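Pyridoxine 4-oxidase (Mesorhizobium loti, PDB 4HA6) catalyses the FAD-dependent oxidation of pyridoxine at its 4-hydroxymethyl group, as a member of the GMC oxidoreductase family. Local coordinates at residues P152-F157 with H313-A318; K304-S309 with S354-L359; A258-S263 with D471-V476; R219-K222 with Q227-S230. One frame throughout, in Å; residues are numbered along the deposited sequence. Where two conformers were deposited one is given.

Contact 1. Residues P152-F157 with H313-A318; sequences PLARAF and HSESMA. With PXM (4-(aminomethyl)-5-(hydroxymethyl)-2-methylpyridin-3-ol), chain J.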
loop_
_atom_site.group_PDB
_atom_site.type_symbol
_atom_site.label_atom_id
_atom_site.label_comp_id
_atom_site.label_asym_id
_atom_site.label_seq_id
_atom_site.Cartn_x
_atom_site.Cartn_y
_atom_site.Cartn_z
ATOM N N PRO A 152 -24.539 3.325 -10.347
ATOM C CA PRO A 152 -25.218 4.605 -10.573
ATOM C C PRO A 152 -24.955 5.607 -9.442
ATOM O O PRO A 152 -24.896 6.808 -9.718
ATOM C CB PRO A 152 -26.709 4.217 -10.656
ATOM C CG PRO A 152 -26.805 2.832 -10.128
ATOM C CD PRO A 152 -25.470 2.184 -10.405
ATOM N N LEU A 153 -24.778 5.123 -8.208
ATOM C CA LEU A 153 -24.312 5.966 -7.092
ATOM C C LEU A 153 -22.963 6.629 -7.390
ATOM O O LEU A 153 -22.799 7.838 -7.185
ATOM C CB LEU A 153 -24.203 5.154 -5.783
ATOM C CG LEU A 153 -23.648 5.873 -4.544
ATOM C CD1 LEU A 153 -24.304 7.247 -4.314
ATOM C CD2 LEU A 153 -23.796 5.014 -3.288
ATOM N N ALA A 154 -22.000 5.839 -7.864
ATOM C CA ALA A 154 -20.673 6.368 -8.194
ATOM C C ALA A 154 -20.728 7.361 -9.352
ATOM O O ALA A 154 -20.012 8.371 -9.353
ATOM C CB ALA A 154 -19.698 5.246 -8.500
ATOM N N ARG A 155 -21.574 7.092 -10.343
ATOM C CA ARG A 155 -21.694 8.031 -11.449
ATOM C C ARG A 155 -22.274 9.354 -10.968
ATOM O O ARG A 155 -21.925 10.425 -11.474
ATOM C CB ARG A 155 -22.537 7.448 -12.590
ATOM C CG ARG A 155 -21.842 6.336 -13.354
ATOM C CD ARG A 155 -22.667 5.883 -14.547
ATOM N NE ARG A 155 -23.229 4.548 -14.349
ATOM C CZ ARG A 155 -24.509 4.312 -14.070
ATOM N NH1 ARG A 155 -25.364 5.326 -13.959
ATOM N NH2 ARG A 155 -24.934 3.063 -13.907
ATOM N N ALA A 156 -23.172 9.274 -9.996
ATOM C CA ALA A 156 -23.809 10.458 -9.451
ATOM C C ALA A 156 -22.767 11.257 -8.660
ATOM O O ALA A 156 -22.751 12.500 -8.685
ATOM C CB ALA A 156 -24.968 10.058 -8.572
ATOM N N PHE A 157 -21.899 10.532 -7.959
ATOM C CA PHE A 157 -20.836 11.147 -7.184
ATOM C C PHE A 157 -19.895 11.863 -8.147
ATOM O O PHE A 157 -19.505 13.017 -7.923
ATOM C CB PHE A 157 -20.101 10.061 -6.412
ATOM C CG PHE A 157 -18.837 10.521 -5.746
ATOM C CD1 PHE A 157 -18.883 11.237 -4.553
ATOM C CD2 PHE A 157 -17.596 10.191 -6.286
ATOM C CE1 PHE A 157 -17.711 11.642 -3.916
ATOM C CE2 PHE A 157 -16.412 10.593 -5.660
ATOM C CZ PHE A 157 -16.471 11.319 -4.475
ATOM N N HIS A 313 -16.726 -2.003 -4.381
ATOM C CA HIS A 313 -17.387 -1.185 -3.344
ATOM C C HIS A 313 -16.897 0.264 -3.231
ATOM O O HIS A 313 -17.696 1.188 -3.036
ATOM C CB HIS A 313 -17.353 -1.866 -1.963
ATOM C CG HIS A 313 -17.851 -3.278 -1.973
ATOM N ND1 HIS A 313 -19.191 -3.594 -2.029
ATOM C CD2 HIS A 313 -17.186 -4.459 -1.927
ATOM C CE1 HIS A 313 -19.330 -4.909 -2.021
ATOM N NE2 HIS A 313 -18.129 -5.457 -1.960
ATOM N N SER A 314 -15.587 0.457 -3.327
ATOM C CA SER A 314 -15.010 1.795 -3.273
ATOM C C SER A 314 -14.559 2.160 -4.676
ATOM O O SER A 314 -13.405 1.933 -5.045
ATOM C CB SER A 314 -13.820 1.811 -2.326
ATOM O OG SER A 314 -13.352 3.131 -2.141
ATOM N N GLU A 315 -15.479 2.727 -5.450
ATOM C CA GLU A 315 -15.357 2.745 -6.896
ATOM C C GLU A 315 -14.692 3.990 -7.459
ATOM O O GLU A 315 -14.193 3.960 -8.586
ATOM C CB GLU A 315 -16.740 2.569 -7.540
ATOM C CG GLU A 315 -17.512 1.356 -7.044
ATOM C CD GLU A 315 -18.655 0.969 -7.964
ATOM O OE1 GLU A 315 -19.028 1.786 -8.832
ATOM O OE2 GLU A 315 -19.165 -0.165 -7.823
ATOM N N SER A 316 -14.683 5.079 -6.691
ATOM C CA SER A 316 -14.211 6.360 -7.229
ATOM C C SER A 316 -13.594 7.283 -6.166
ATOM O O SER A 316 -14.315 7.869 -5.349
ATOM C CB SER A 316 -15.374 7.080 -7.929
ATOM O OG SER A 316 -14.950 8.287 -8.539
ATOM N N MET A 317 -12.266 7.397 -6.178
ATOM C CA MET A 317 -11.571 8.418 -5.397
ATOM C C MET A 317 -11.527 9.689 -6.203
ATOM O O MET A 317 -11.220 9.650 -7.403
ATOM C CB MET A 317 -10.120 8.019 -5.133
ATOM C CG MET A 317 -9.938 6.767 -4.334
ATOM S SD MET A 317 -10.882 6.923 -2.840
ATOM C CE MET A 317 -12.156 5.722 -3.249
ATOM N N ALA A 318 -11.812 10.813 -5.550
ATOM C CA ALA A 318 -11.617 12.114 -6.170
ATOM C C ALA A 318 -10.516 12.837 -5.404
ATOM O O ALA A 318 -10.741 13.286 -4.277
ATOM C CB ALA A 318 -12.904 12.922 -6.130
HETATM N N1 PXM J . -11.040 1.690 0.594
HETATM C C2 PXM J . -10.077 1.197 1.371
HETATM C C2A PXM J . -10.247 1.040 2.849
HETATM C C3 PXM J . -8.900 0.832 0.736
HETATM O O3 PXM J . -7.872 0.316 1.493
HETATM C C4 PXM J . -8.726 0.983 -0.657
HETATM C C5 PXM J . -9.802 1.522 -1.421
HETATM C C5A PXM J . -9.821 1.742 -2.921
HETATM O O5 PXM J . -8.609 1.908 -3.570
HETATM C C6 PXM J . -10.965 1.865 -0.724
HETATM C C4A PXM J . -7.406 0.553 -1.231
HETATM N N4 PXM J . -6.267 1.066 -0.527
#

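Contact 2. Residues K304-S309 with S354-L359; sequences KPVPPS and SAYSLL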
loop_
_atom_site.group_PDB
_atom_site.type_symbol
_atom_site.label_atom_id
_atom_site.label_comp_id
_atom_site.label_asym_id
_atom_site.label_seq_id
_atom_site.Cartn_x
_atom_site.Cartn_y
_atom_site.Cartn_z
ATOM N N LYS A 304 -33.336 5.497 -1.433
ATOM C CA LYS A 304 -33.815 4.256 -2.032
ATOM C C LYS A 304 -32.731 3.186 -1.879
ATOM O O LYS A 304 -31.598 3.520 -1.545
ATOM C CB LYS A 304 -34.180 4.495 -3.492
ATOM C CG LYS A 304 -33.098 5.111 -4.351
ATOM C CD LYS A 304 -33.763 5.739 -5.572
ATOM C CE LYS A 304 -32.788 6.055 -6.684
ATOM N NZ LYS A 304 -33.564 6.506 -7.887
ATOM N N PRO A 305 -33.073 1.899 -2.088
ATOM C CA PRO A 305 -32.077 0.835 -1.872
ATOM C C PRO A 305 -30.757 0.992 -2.643
ATOM O O PRO A 305 -30.762 1.118 -3.865
ATOM C CB PRO A 305 -32.805 -0.422 -2.363
ATOM C CG PRO A 305 -34.251 -0.128 -2.129
ATOM C CD PRO A 305 -34.415 1.348 -2.381
ATOM N N VAL A 306 -29.638 0.967 -1.921
ATOM C CA VAL A 306 -28.304 0.979 -2.530
ATOM C C VAL A 306 -27.905 -0.429 -2.991
ATOM O O VAL A 306 -27.685 -1.318 -2.167
ATOM C CB VAL A 306 -27.237 1.492 -1.535
ATOM C CG1 VAL A 306 -25.853 1.429 -2.161
ATOM C CG2 VAL A 306 -27.558 2.905 -1.098
ATOM N N PRO A 307 -27.793 -0.629 -4.315
ATOM C CA PRO A 307 -27.501 -1.938 -4.905
ATOM C C PRO A 307 -26.029 -2.266 -4.752
ATOM O O PRO A 307 -25.209 -1.351 -4.839
ATOM C CB PRO A 307 -27.842 -1.739 -6.392
ATOM C CG PRO A 307 -28.240 -0.263 -6.546
ATOM C CD PRO A 307 -27.766 0.438 -5.327
ATOM N N PRO A 308 -25.695 -3.552 -4.551
ATOM C CA PRO A 308 -24.318 -3.957 -4.248
ATOM C C PRO A 308 -23.395 -3.682 -5.426
ATOM O O PRO A 308 -23.831 -3.785 -6.579
ATOM C CB PRO A 308 -24.441 -5.466 -4.013
ATOM C CG PRO A 308 -25.600 -5.875 -4.862
ATOM C CD PRO A 308 -26.567 -4.714 -4.809
ATOM N N SER A 309 -22.141 -3.331 -5.143
ATOM C CA SER A 309 -21.193 -2.957 -6.193
ATOM C C SER A 309 -20.934 -4.118 -7.140
ATOM O O SER A 309 -20.890 -5.274 -6.717
ATOM C CB SER A 309 -19.867 -2.478 -5.589
ATOM O OG SER A 309 -18.876 -2.276 -6.591
ATOM N N SER A 354 -29.149 0.458 2.968
ATOM C CA SER A 354 -29.875 1.635 3.472
ATOM C C SER A 354 -29.032 2.917 3.520
ATOM O O SER A 354 -29.555 4.016 3.746
ATOM C CB SER A 354 -30.410 1.356 4.872
ATOM O OG SER A 354 -29.373 1.470 5.831
ATOM N N ALA A 355 -27.730 2.778 3.316
ATOM C CA ALA A 355 -26.839 3.927 3.418
ATOM C C ALA A 355 -25.595 3.762 2.557
ATOM O O ALA A 355 -25.249 2.648 2.123
ATOM C CB ALA A 355 -26.452 4.181 4.888
ATOM N N TYR A 356 -24.939 4.889 2.297
ATOM C CA TYR A 356 -23.624 4.895 1.665
ATOM C C TYR A 356 -22.762 5.914 2.388
ATOM O O TYR A 356 -23.282 6.842 3.024
ATOM C CB TYR A 356 -23.717 5.237 0.183
ATOM C CG TYR A 356 -24.424 6.550 -0.125
ATOM C CD1 TYR A 356 -25.806 6.599 -0.287
ATOM C CD2 TYR A 356 -23.703 7.727 -0.299
ATOM C CE1 TYR A 356 -26.451 7.789 -0.583
ATOM C CE2 TYR A 356 -24.339 8.926 -0.591
ATOM C CZ TYR A 356 -25.713 8.949 -0.729
ATOM O OH TYR A 356 -26.356 10.136 -1.024
ATOM N N SER A 357 -21.450 5.718 2.319
ATOM C CA SER A 357 -20.509 6.611 2.974
ATOM C C SER A 357 -19.617 7.253 1.936
ATOM O O SER A 357 -19.236 6.611 0.954
ATOM C CB SER A 357 -19.619 5.847 3.959
ATOM O OG SER A 357 -20.310 5.496 5.138
ATOM N N LEU A 358 -19.303 8.525 2.150
ATOM C CA LEU A 358 -18.229 9.174 1.420
ATOM C C LEU A 358 -17.031 9.131 2.358
ATOM O O LEU A 358 -17.119 9.547 3.519
ATOM C CB LEU A 358 -18.580 10.619 1.069
ATOM C CG LEU A 358 -19.874 10.895 0.300
ATOM C CD1 LEU A 358 -19.812 12.279 -0.303
ATOM C CD2 LEU A 358 -20.157 9.856 -0.772
ATOM N N LEU A 359 -15.925 8.594 1.867
ATOM C CA LEU A 359 -14.735 8.462 2.676
ATOM C C LEU A 359 -13.867 9.669 2.372
ATOM O O LEU A 359 -13.865 10.173 1.242
ATOM C CB LEU A 359 -14.029 7.155 2.333
ATOM C CG LEU A 359 -14.970 5.945 2.360
ATOM C CD1 LEU A 359 -14.278 4.693 1.862
ATOM C CD2 LEU A 359 -15.527 5.723 3.765
#

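Contact 3. Residues A258-S263 with D471-V476; sequences ALLMRS and DNLFVV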
loop_
_atom_site.group_PDB
_atom_site.type_symbol
_atom_site.label_atom_id
_atom_site.label_comp_id
_atom_site.label_asym_id
_atom_site.label_seq_id
_atom_site.Cartn_x
_atom_site.Cartn_y
_atom_site.Cartn_z
ATOM N N ALA A 258 11.343 -5.717 10.868
ATOM C CA ALA A 258 11.369 -6.691 11.959
ATOM C C ALA A 258 12.469 -7.732 11.748
ATOM O O ALA A 258 13.166 -8.111 12.692
ATOM C CB ALA A 258 10.015 -7.372 12.118
ATOM N N LEU A 259 12.611 -8.212 10.514
ATOM C CA LEU A 259 13.639 -9.207 10.225
ATOM C C LEU A 259 15.005 -8.613 10.489
ATOM O O LEU A 259 15.876 -9.277 11.063
ATOM C CB LEU A 259 13.554 -9.687 8.774
ATOM C CG LEU A 259 14.674 -10.635 8.335
ATOM C CD1 LEU A 259 14.834 -11.826 9.308
ATOM C CD2 LEU A 259 14.436 -11.118 6.910
ATOM N N LEU A 260 15.205 -7.368 10.065
ATOM C CA LEU A 260 16.497 -6.712 10.280
ATOM C C LEU A 260 16.799 -6.571 11.780
ATOM O O LEU A 260 17.928 -6.868 12.228
ATOM C CB LEU A 260 16.568 -5.368 9.545
ATOM C CG LEU A 260 16.508 -5.462 8.010
ATOM C CD1 LEU A 260 16.327 -4.096 7.382
ATOM C CD2 LEU A 260 17.755 -6.151 7.437
ATOM N N MET A 261 15.793 -6.177 12.564
ATOM C CA MET A 261 16.002 -6.023 14.007
ATOM C C MET A 261 16.275 -7.364 14.713
ATOM O O MET A 261 17.207 -7.468 15.524
ATOM C CB MET A 261 14.845 -5.247 14.650
ATOM C CG MET A 261 14.711 -3.807 14.139
ATOM S SD MET A 261 13.398 -2.864 14.988
ATOM C CE MET A 261 11.949 -3.205 13.959
ATOM N N ARG A 262 15.485 -8.390 14.387
ATOM C CA ARG A 262 15.739 -9.755 14.883
ATOM C C ARG A 262 17.168 -10.224 14.571
ATOM O O ARG A 262 17.719 -11.048 15.299
ATOM C CB ARG A 262 14.722 -10.767 14.309
ATOM C CG ARG A 262 13.352 -10.764 14.999
ATOM C CD ARG A 262 12.493 -11.981 14.615
ATOM N NE ARG A 262 12.551 -12.298 13.184
ATOM C CZ ARG A 262 11.685 -11.853 12.273
ATOM N NH1 ARG A 262 10.673 -11.069 12.631
ATOM N NH2 ARG A 262 11.825 -12.193 10.996
ATOM N N SER A 263 17.751 -9.694 13.489
ATOM C CA SER A 263 19.089 -10.077 13.048
ATOM C C SER A 263 20.149 -9.198 13.686
ATOM O O SER A 263 21.336 -9.332 13.383
ATOM C CB SER A 263 19.209 -9.992 11.529
ATOM O OG SER A 263 18.227 -10.783 10.885
ATOM N N ASP A 471 27.197 -5.290 1.934
ATOM C CA ASP A 471 27.463 -5.356 0.495
ATOM C C ASP A 471 26.429 -6.129 -0.341
ATOM O O ASP A 471 26.257 -5.867 -1.534
ATOM C CB ASP A 471 28.857 -5.944 0.246
ATOM C CG ASP A 471 29.961 -5.132 0.900
ATOM O OD1 ASP A 471 30.941 -5.752 1.369
ATOM O OD2 ASP A 471 29.851 -3.883 0.947
ATOM N N ASN A 472 25.743 -7.090 0.261
ATOM C CA ASN A 472 24.945 -7.994 -0.557
ATOM C C ASN A 472 23.510 -8.128 -0.082
ATOM O O ASN A 472 22.865 -9.150 -0.357
ATOM C CB ASN A 472 25.601 -9.376 -0.615
ATOM C CG ASN A 472 25.568 -10.076 0.718
ATOM O OD1 ASN A 472 25.429 -9.435 1.769
ATOM N ND2 ASN A 472 25.681 -11.397 0.691
ATOM N N LEU A 473 23.016 -7.105 0.624
ATOM C CA LEU A 473 21.639 -7.109 1.120
ATOM C C LEU A 473 20.842 -5.927 0.588
ATOM O O LEU A 473 21.245 -4.771 0.723
ATOM C CB LEU A 473 21.624 -7.117 2.655
ATOM C CG LEU A 473 20.279 -7.000 3.382
ATOM C CD1 LEU A 473 19.392 -8.183 3.093
ATOM C CD2 LEU A 473 20.520 -6.880 4.877
ATOM N N PHE A 474 19.687 -6.223 0.001
ATOM C CA PHE A 474 18.844 -5.185 -0.576
ATOM C C PHE A 474 17.452 -5.213 0.067
ATOM O O PHE A 474 17.016 -6.251 0.577
ATOM C CB PHE A 474 18.785 -5.360 -2.101
ATOM C CG PHE A 474 20.154 -5.447 -2.746
ATOM C CD1 PHE A 474 20.761 -4.313 -3.280
ATOM C CD2 PHE A 474 20.850 -6.656 -2.776
ATOM C CE1 PHE A 474 22.033 -4.380 -3.851
ATOM C CE2 PHE A 474 22.117 -6.730 -3.351
ATOM C CZ PHE A 474 22.702 -5.592 -3.887
ATOM N N VAL A 475 16.785 -4.063 0.097
ATOM C CA VAL A 475 15.419 -3.981 0.607
ATOM C C VAL A 475 14.539 -3.449 -0.524
ATOM O O VAL A 475 14.721 -2.321 -0.988
ATOM C CB VAL A 475 15.320 -3.093 1.850
ATOM C CG1 VAL A 475 13.902 -3.125 2.386
ATOM C CG2 VAL A 475 16.324 -3.559 2.940
ATOM N N VAL A 476 13.634 -4.286 -1.023
ATOM C CA VAL A 476 12.875 -3.925 -2.211
ATOM C C VAL A 476 11.394 -4.181 -1.990
ATOM O O VAL A 476 10.864 -5.204 -2.439
ATOM C CB VAL A 476 13.377 -4.686 -3.468
ATOM C CG1 VAL A 476 12.688 -4.163 -4.713
ATOM C CG2 VAL A 476 14.866 -4.504 -3.618
#

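Contact 4. Residues R219-K222 with Q227-S230; sequences RRLK and QVRS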
loop_
_atom_site.group_PDB
_atom_site.type_symbol
_atom_site.label_atom_id
_atom_site.label_comp_id
_atom_site.label_asym_id
_atom_site.label_seq_id
_atom_site.Cartn_x
_atom_site.Cartn_y
_atom_site.Cartn_z
ATOM N N ARG A 219 13.811 -16.015 9.958
ATOM C CA ARG A 219 13.839 -15.506 11.334
ATOM C C ARG A 219 15.001 -14.557 11.563
ATOM O O ARG A 219 14.853 -13.553 12.262
ATOM C CB ARG A 219 13.893 -16.674 12.352
ATOM C CG ARG A 219 14.069 -16.250 13.815
ATOM C CD ARG A 219 13.668 -17.346 14.815
ATOM N NE ARG A 219 14.548 -18.509 14.752
ATOM C CZ ARG A 219 14.308 -19.673 15.364
ATOM N NH1 ARG A 219 13.203 -19.834 16.088
ATOM N NH2 ARG A 219 15.169 -20.684 15.252
ATOM N N ARG A 220 16.163 -14.896 10.998
ATOM C CA ARG A 220 17.366 -14.084 11.143
ATOM C C ARG A 220 18.219 -14.171 9.884
ATOM O O ARG A 220 18.237 -15.211 9.203
ATOM C CB ARG A 220 18.212 -14.582 12.333
ATOM C CG ARG A 220 17.557 -14.460 13.710
ATOM C CD ARG A 220 18.465 -14.986 14.844
ATOM N NE ARG A 220 18.337 -16.429 15.070
ATOM C CZ ARG A 220 18.355 -17.004 16.273
ATOM N NH1 ARG A 220 18.487 -16.265 17.367
ATOM N NH2 ARG A 220 18.235 -18.320 16.383
ATOM N N LEU A 221 18.939 -13.087 9.588
ATOM C CA LEU A 221 19.986 -13.098 8.574
ATOM C C LEU A 221 21.289 -13.206 9.342
ATOM O O LEU A 221 21.492 -12.488 10.329
ATOM C CB LEU A 221 20.005 -11.793 7.778
ATOM C CG LEU A 221 18.665 -11.378 7.189
ATOM C CD1 LEU A 221 18.732 -9.969 6.642
ATOM C CD2 LEU A 221 18.270 -12.371 6.111
ATOM N N LYS A 222 22.176 -14.090 8.896
ATOM C CA LYS A 222 23.442 -14.280 9.583
ATOM C C LYS A 222 24.578 -13.597 8.829
ATOM O O LYS A 222 24.690 -13.698 7.596
ATOM C CB LYS A 222 23.713 -15.768 9.800
ATOM C CG LYS A 222 22.688 -16.432 10.715
ATOM C CD LYS A 222 23.054 -17.894 11.018
ATOM C CE LYS A 222 22.184 -18.480 12.133
ATOM N NZ LYS A 222 22.606 -19.877 12.486
ATOM N N GLN A 227 28.883 -8.815 4.885
ATOM C CA GLN A 227 27.927 -9.534 4.053
ATOM C C GLN A 227 26.983 -10.398 4.863
ATOM O O GLN A 227 27.345 -10.886 5.949
ATOM C CB GLN A 227 28.678 -10.431 3.073
ATOM C CG GLN A 227 29.437 -9.684 1.997
ATOM C CD GLN A 227 29.967 -10.623 0.944
ATOM O OE1 GLN A 227 30.662 -11.586 1.258
ATOM N NE2 GLN A 227 29.625 -10.365 -0.313
ATOM N N VAL A 228 25.772 -10.581 4.335
ATOM C CA VAL A 228 24.877 -11.623 4.818
ATOM C C VAL A 228 25.374 -12.947 4.236
ATOM O O VAL A 228 25.506 -13.082 3.007
ATOM C CB VAL A 228 23.428 -11.429 4.347
ATOM C CG1 VAL A 228 22.594 -12.630 4.776
ATOM C CG2 VAL A 228 22.819 -10.129 4.912
ATOM N N ARG A 229 25.643 -13.921 5.102
ATOM C CA ARG A 229 26.210 -15.190 4.652
ATOM C C ARG A 229 25.128 -16.244 4.477
ATOM O O ARG A 229 25.150 -17.033 3.518
ATOM C CB ARG A 229 27.292 -15.659 5.630
ATOM C CG ARG A 229 27.839 -17.056 5.359
ATOM C CD ARG A 229 28.862 -17.437 6.420
ATOM N NE ARG A 229 29.406 -18.787 6.260
ATOM C CZ ARG A 229 29.093 -19.817 7.045
ATOM N NH1 ARG A 229 28.228 -19.656 8.039
ATOM N NH2 ARG A 229 29.641 -21.009 6.839
ATOM N N SER A 230 24.167 -16.250 5.393
ATOM C CA SER A 230 23.078 -17.211 5.323
ATOM C C SER A 230 21.806 -16.666 5.959
ATOM O O SER A 230 21.819 -15.606 6.593
ATOM C CB SER A 230 23.478 -18.515 6.018
ATOM O OG SER A 230 23.634 -18.315 7.412
#

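Contact 1. Residues P152-F157 with H313-A318
Ala-154 and Phe-157, one turn apart on helix 152-163, press that helix against strand 314-320 of the antiparallel sheet that carries part of the pyridoxamine pocket. Helix and strand run almost parallel, with axes 8.5 Å apart. Ala-154 uses its methyl: CB lies 3.5 Å from Glu-315 OE1. That oxygen accepts a hydrogen bond from Ser-151 N, just before the helix, while OE2 pairs with Ser-309. Glu-315 leaves the extended conformation (phi -93°, psi -21°), and both it and Ser-316 send their side chains to the helix. A turn further on, Phe-157 holds CG trans to its backbone N (chi1 170°), which carries the ring across to the strand. CE2 comes obliquely to 3.5 Å from Ser-316 O, and Ser-316 OG, bonded to Thr-181 O, lies in the ring plane at its edge, 4.0 Å from CD2. CE2 also meets Ala-318 CB at 4.2 Å. Trimming Phe-157 to alanine would probably open a gap between helix and sheet, leaving Ala-318 and Val-335 without their aromatic neighbour. Ser-314, on the strand side turned from the helix, faces the ligand: its OG is 3.1 Å from C6 of the pyridoxamine.

Contact 2. Residues K304-S309 with S354-L359
Ser-309 OG, at the far end of the chain segment whose Val-306 meets Tyr-356, is gripped by three groups: the carboxylate oxygen Glu-315 OE2 and the backbone amides of Leu-311 and His-313. This hydroxyl ties the end of loop 304-309 to the turn that leads into strand 314-320. From Pro-305 to Ser-309 the backbone keeps close to polyproline II angles, as expected of a run with three prolines, and in this extended form one side chain of the segment, Val-306, reaches strand 355-362. Its CG1 stands opposite the backbone N (chi1 177°), leaving CG2 to do the touching: CG2 sits 4.0 Å from Ala-355 O and 4.2 Å from Tyr-356 CD1. The methyl comes in at the edge of the tyrosine ring, near its plane, and the two side chains cross at about a right angle. Tyr-356 holds CG in the crowded position between its backbone N and carbonyl carbon (chi1 55°), which stands the ring up from the strand beside the valine. No hydrogen bond joins the two segments; the loop is held by backbone bonding of Val-306 with Gly-353, just before strand 355-362. That strand pairs with strands 293-302 and 333-338, and Val-306, which also packs on Val-339, covers its beginning on the side where helix 152-163 lies.

Contact 3. Residues A258-S263 with D471-V476
The Rossmann-type FAD-binding domain brings Leu-260 of helix 252-262 onto Leu-473 and Val-475 of strand 473-475, an outermost strand of the five-stranded parallel sheet. The helix follows the neighbouring strand 246-249, so this is helix-on-sheet packing made wholly of aliphatic branches. The two leucine side chains run antiparallel alongside one another, and their CD2 methyls meet at 3.8 Å. The other branch of Leu-260 reaches further along the strand, where CD1 is a looser 4.5 Å from Val-475 CG2. With its CG set trans to the backbone N (chi1 175°), Leu-473 extends from the strand toward the helix. Leu-221 of the adjoining hairpin packs on both leucines and so completes the apolar layer. At the end of the helix Arg-262 touches the FAD, and its NE bonds Arg-219 O; Ala-258 O and Leu-259 CA lie over one face of its guanidinium, toward the rim of the group. Ser-263 then closes the last turn: its hydroxyl takes a bond from Leu-221 N and gives its own proton back to the helix, with OG 2.8 Å from Leu-259 O and tilted 31° from that carbonyl's plane.

Contact 4. Residues R219-K222 with Q227-S230
Lys-222 keeps CG trans to its carbonyl carbon (chi1 -64°) while Ser-230 tucks OG between its own backbone N and carbonyl carbon (chi1 67°), and these rotations lay the lysine's extended chain alongside the hydroxyl. OG is 3.5 Å from Lys-222 CB and 3.7 Å from CD; its polar partner is Glu-241 OE2 on the third strand. The two residues form the hydrogen-bonded pair of an antiparallel beta hairpin, 217-224 with 227-235, interrupted by a classic beta bulge in which Arg-229 and Ser-230 together face Lys-222. Lys-222 N gives a nearly straight bond (173°) to Ser-230 O at 2.8 Å. In return, Lys-222 O is shared. Its strong bond comes from Arg-229 N at 2.7 Å, nearly along the C=O axis, and Ser-230 N adds a weak one at 3.4 Å. Val-228 CA makes a further CH...O approach to the same oxygen, 3.5 Å away. The Lys-222 chain leads outward, while Arg-219 and Arg-220 both form salt bridges with Glu-232 further along the partner strand. On the buried, aliphatic side Leu-221 and Val-228, which both also pack on Leu-473 of the Rossmann sheet, meet with CB of the leucine 4.1 Å from CG1 of the valine.

How the contacts relate
The four contacts form two pairs on opposite sides of the chain's centre. Contacts 1 and 2, with centres 10 Å apart, share the antiparallel sheet at the substrate end; Leu-153 CD2 packs on Tyr-356 CB, and Phe-157 CD1 on Leu-358 CD2. Contacts 3 and 4, 8 Å apart, lie at the FAD-binding end, where the hairpin 217-235 leans on helix 252-262 and strand 473-475. About 41 Å separates the centres of contacts 1 and 3. Along the chain their segments alternate, contact 4 is nested inside contact 1, and contact 2 is nested inside contact 3. The chain thus passes between the two ends more than once, so neither the cofactor-side nor the substrate-side region is one continuous stretch of sequence.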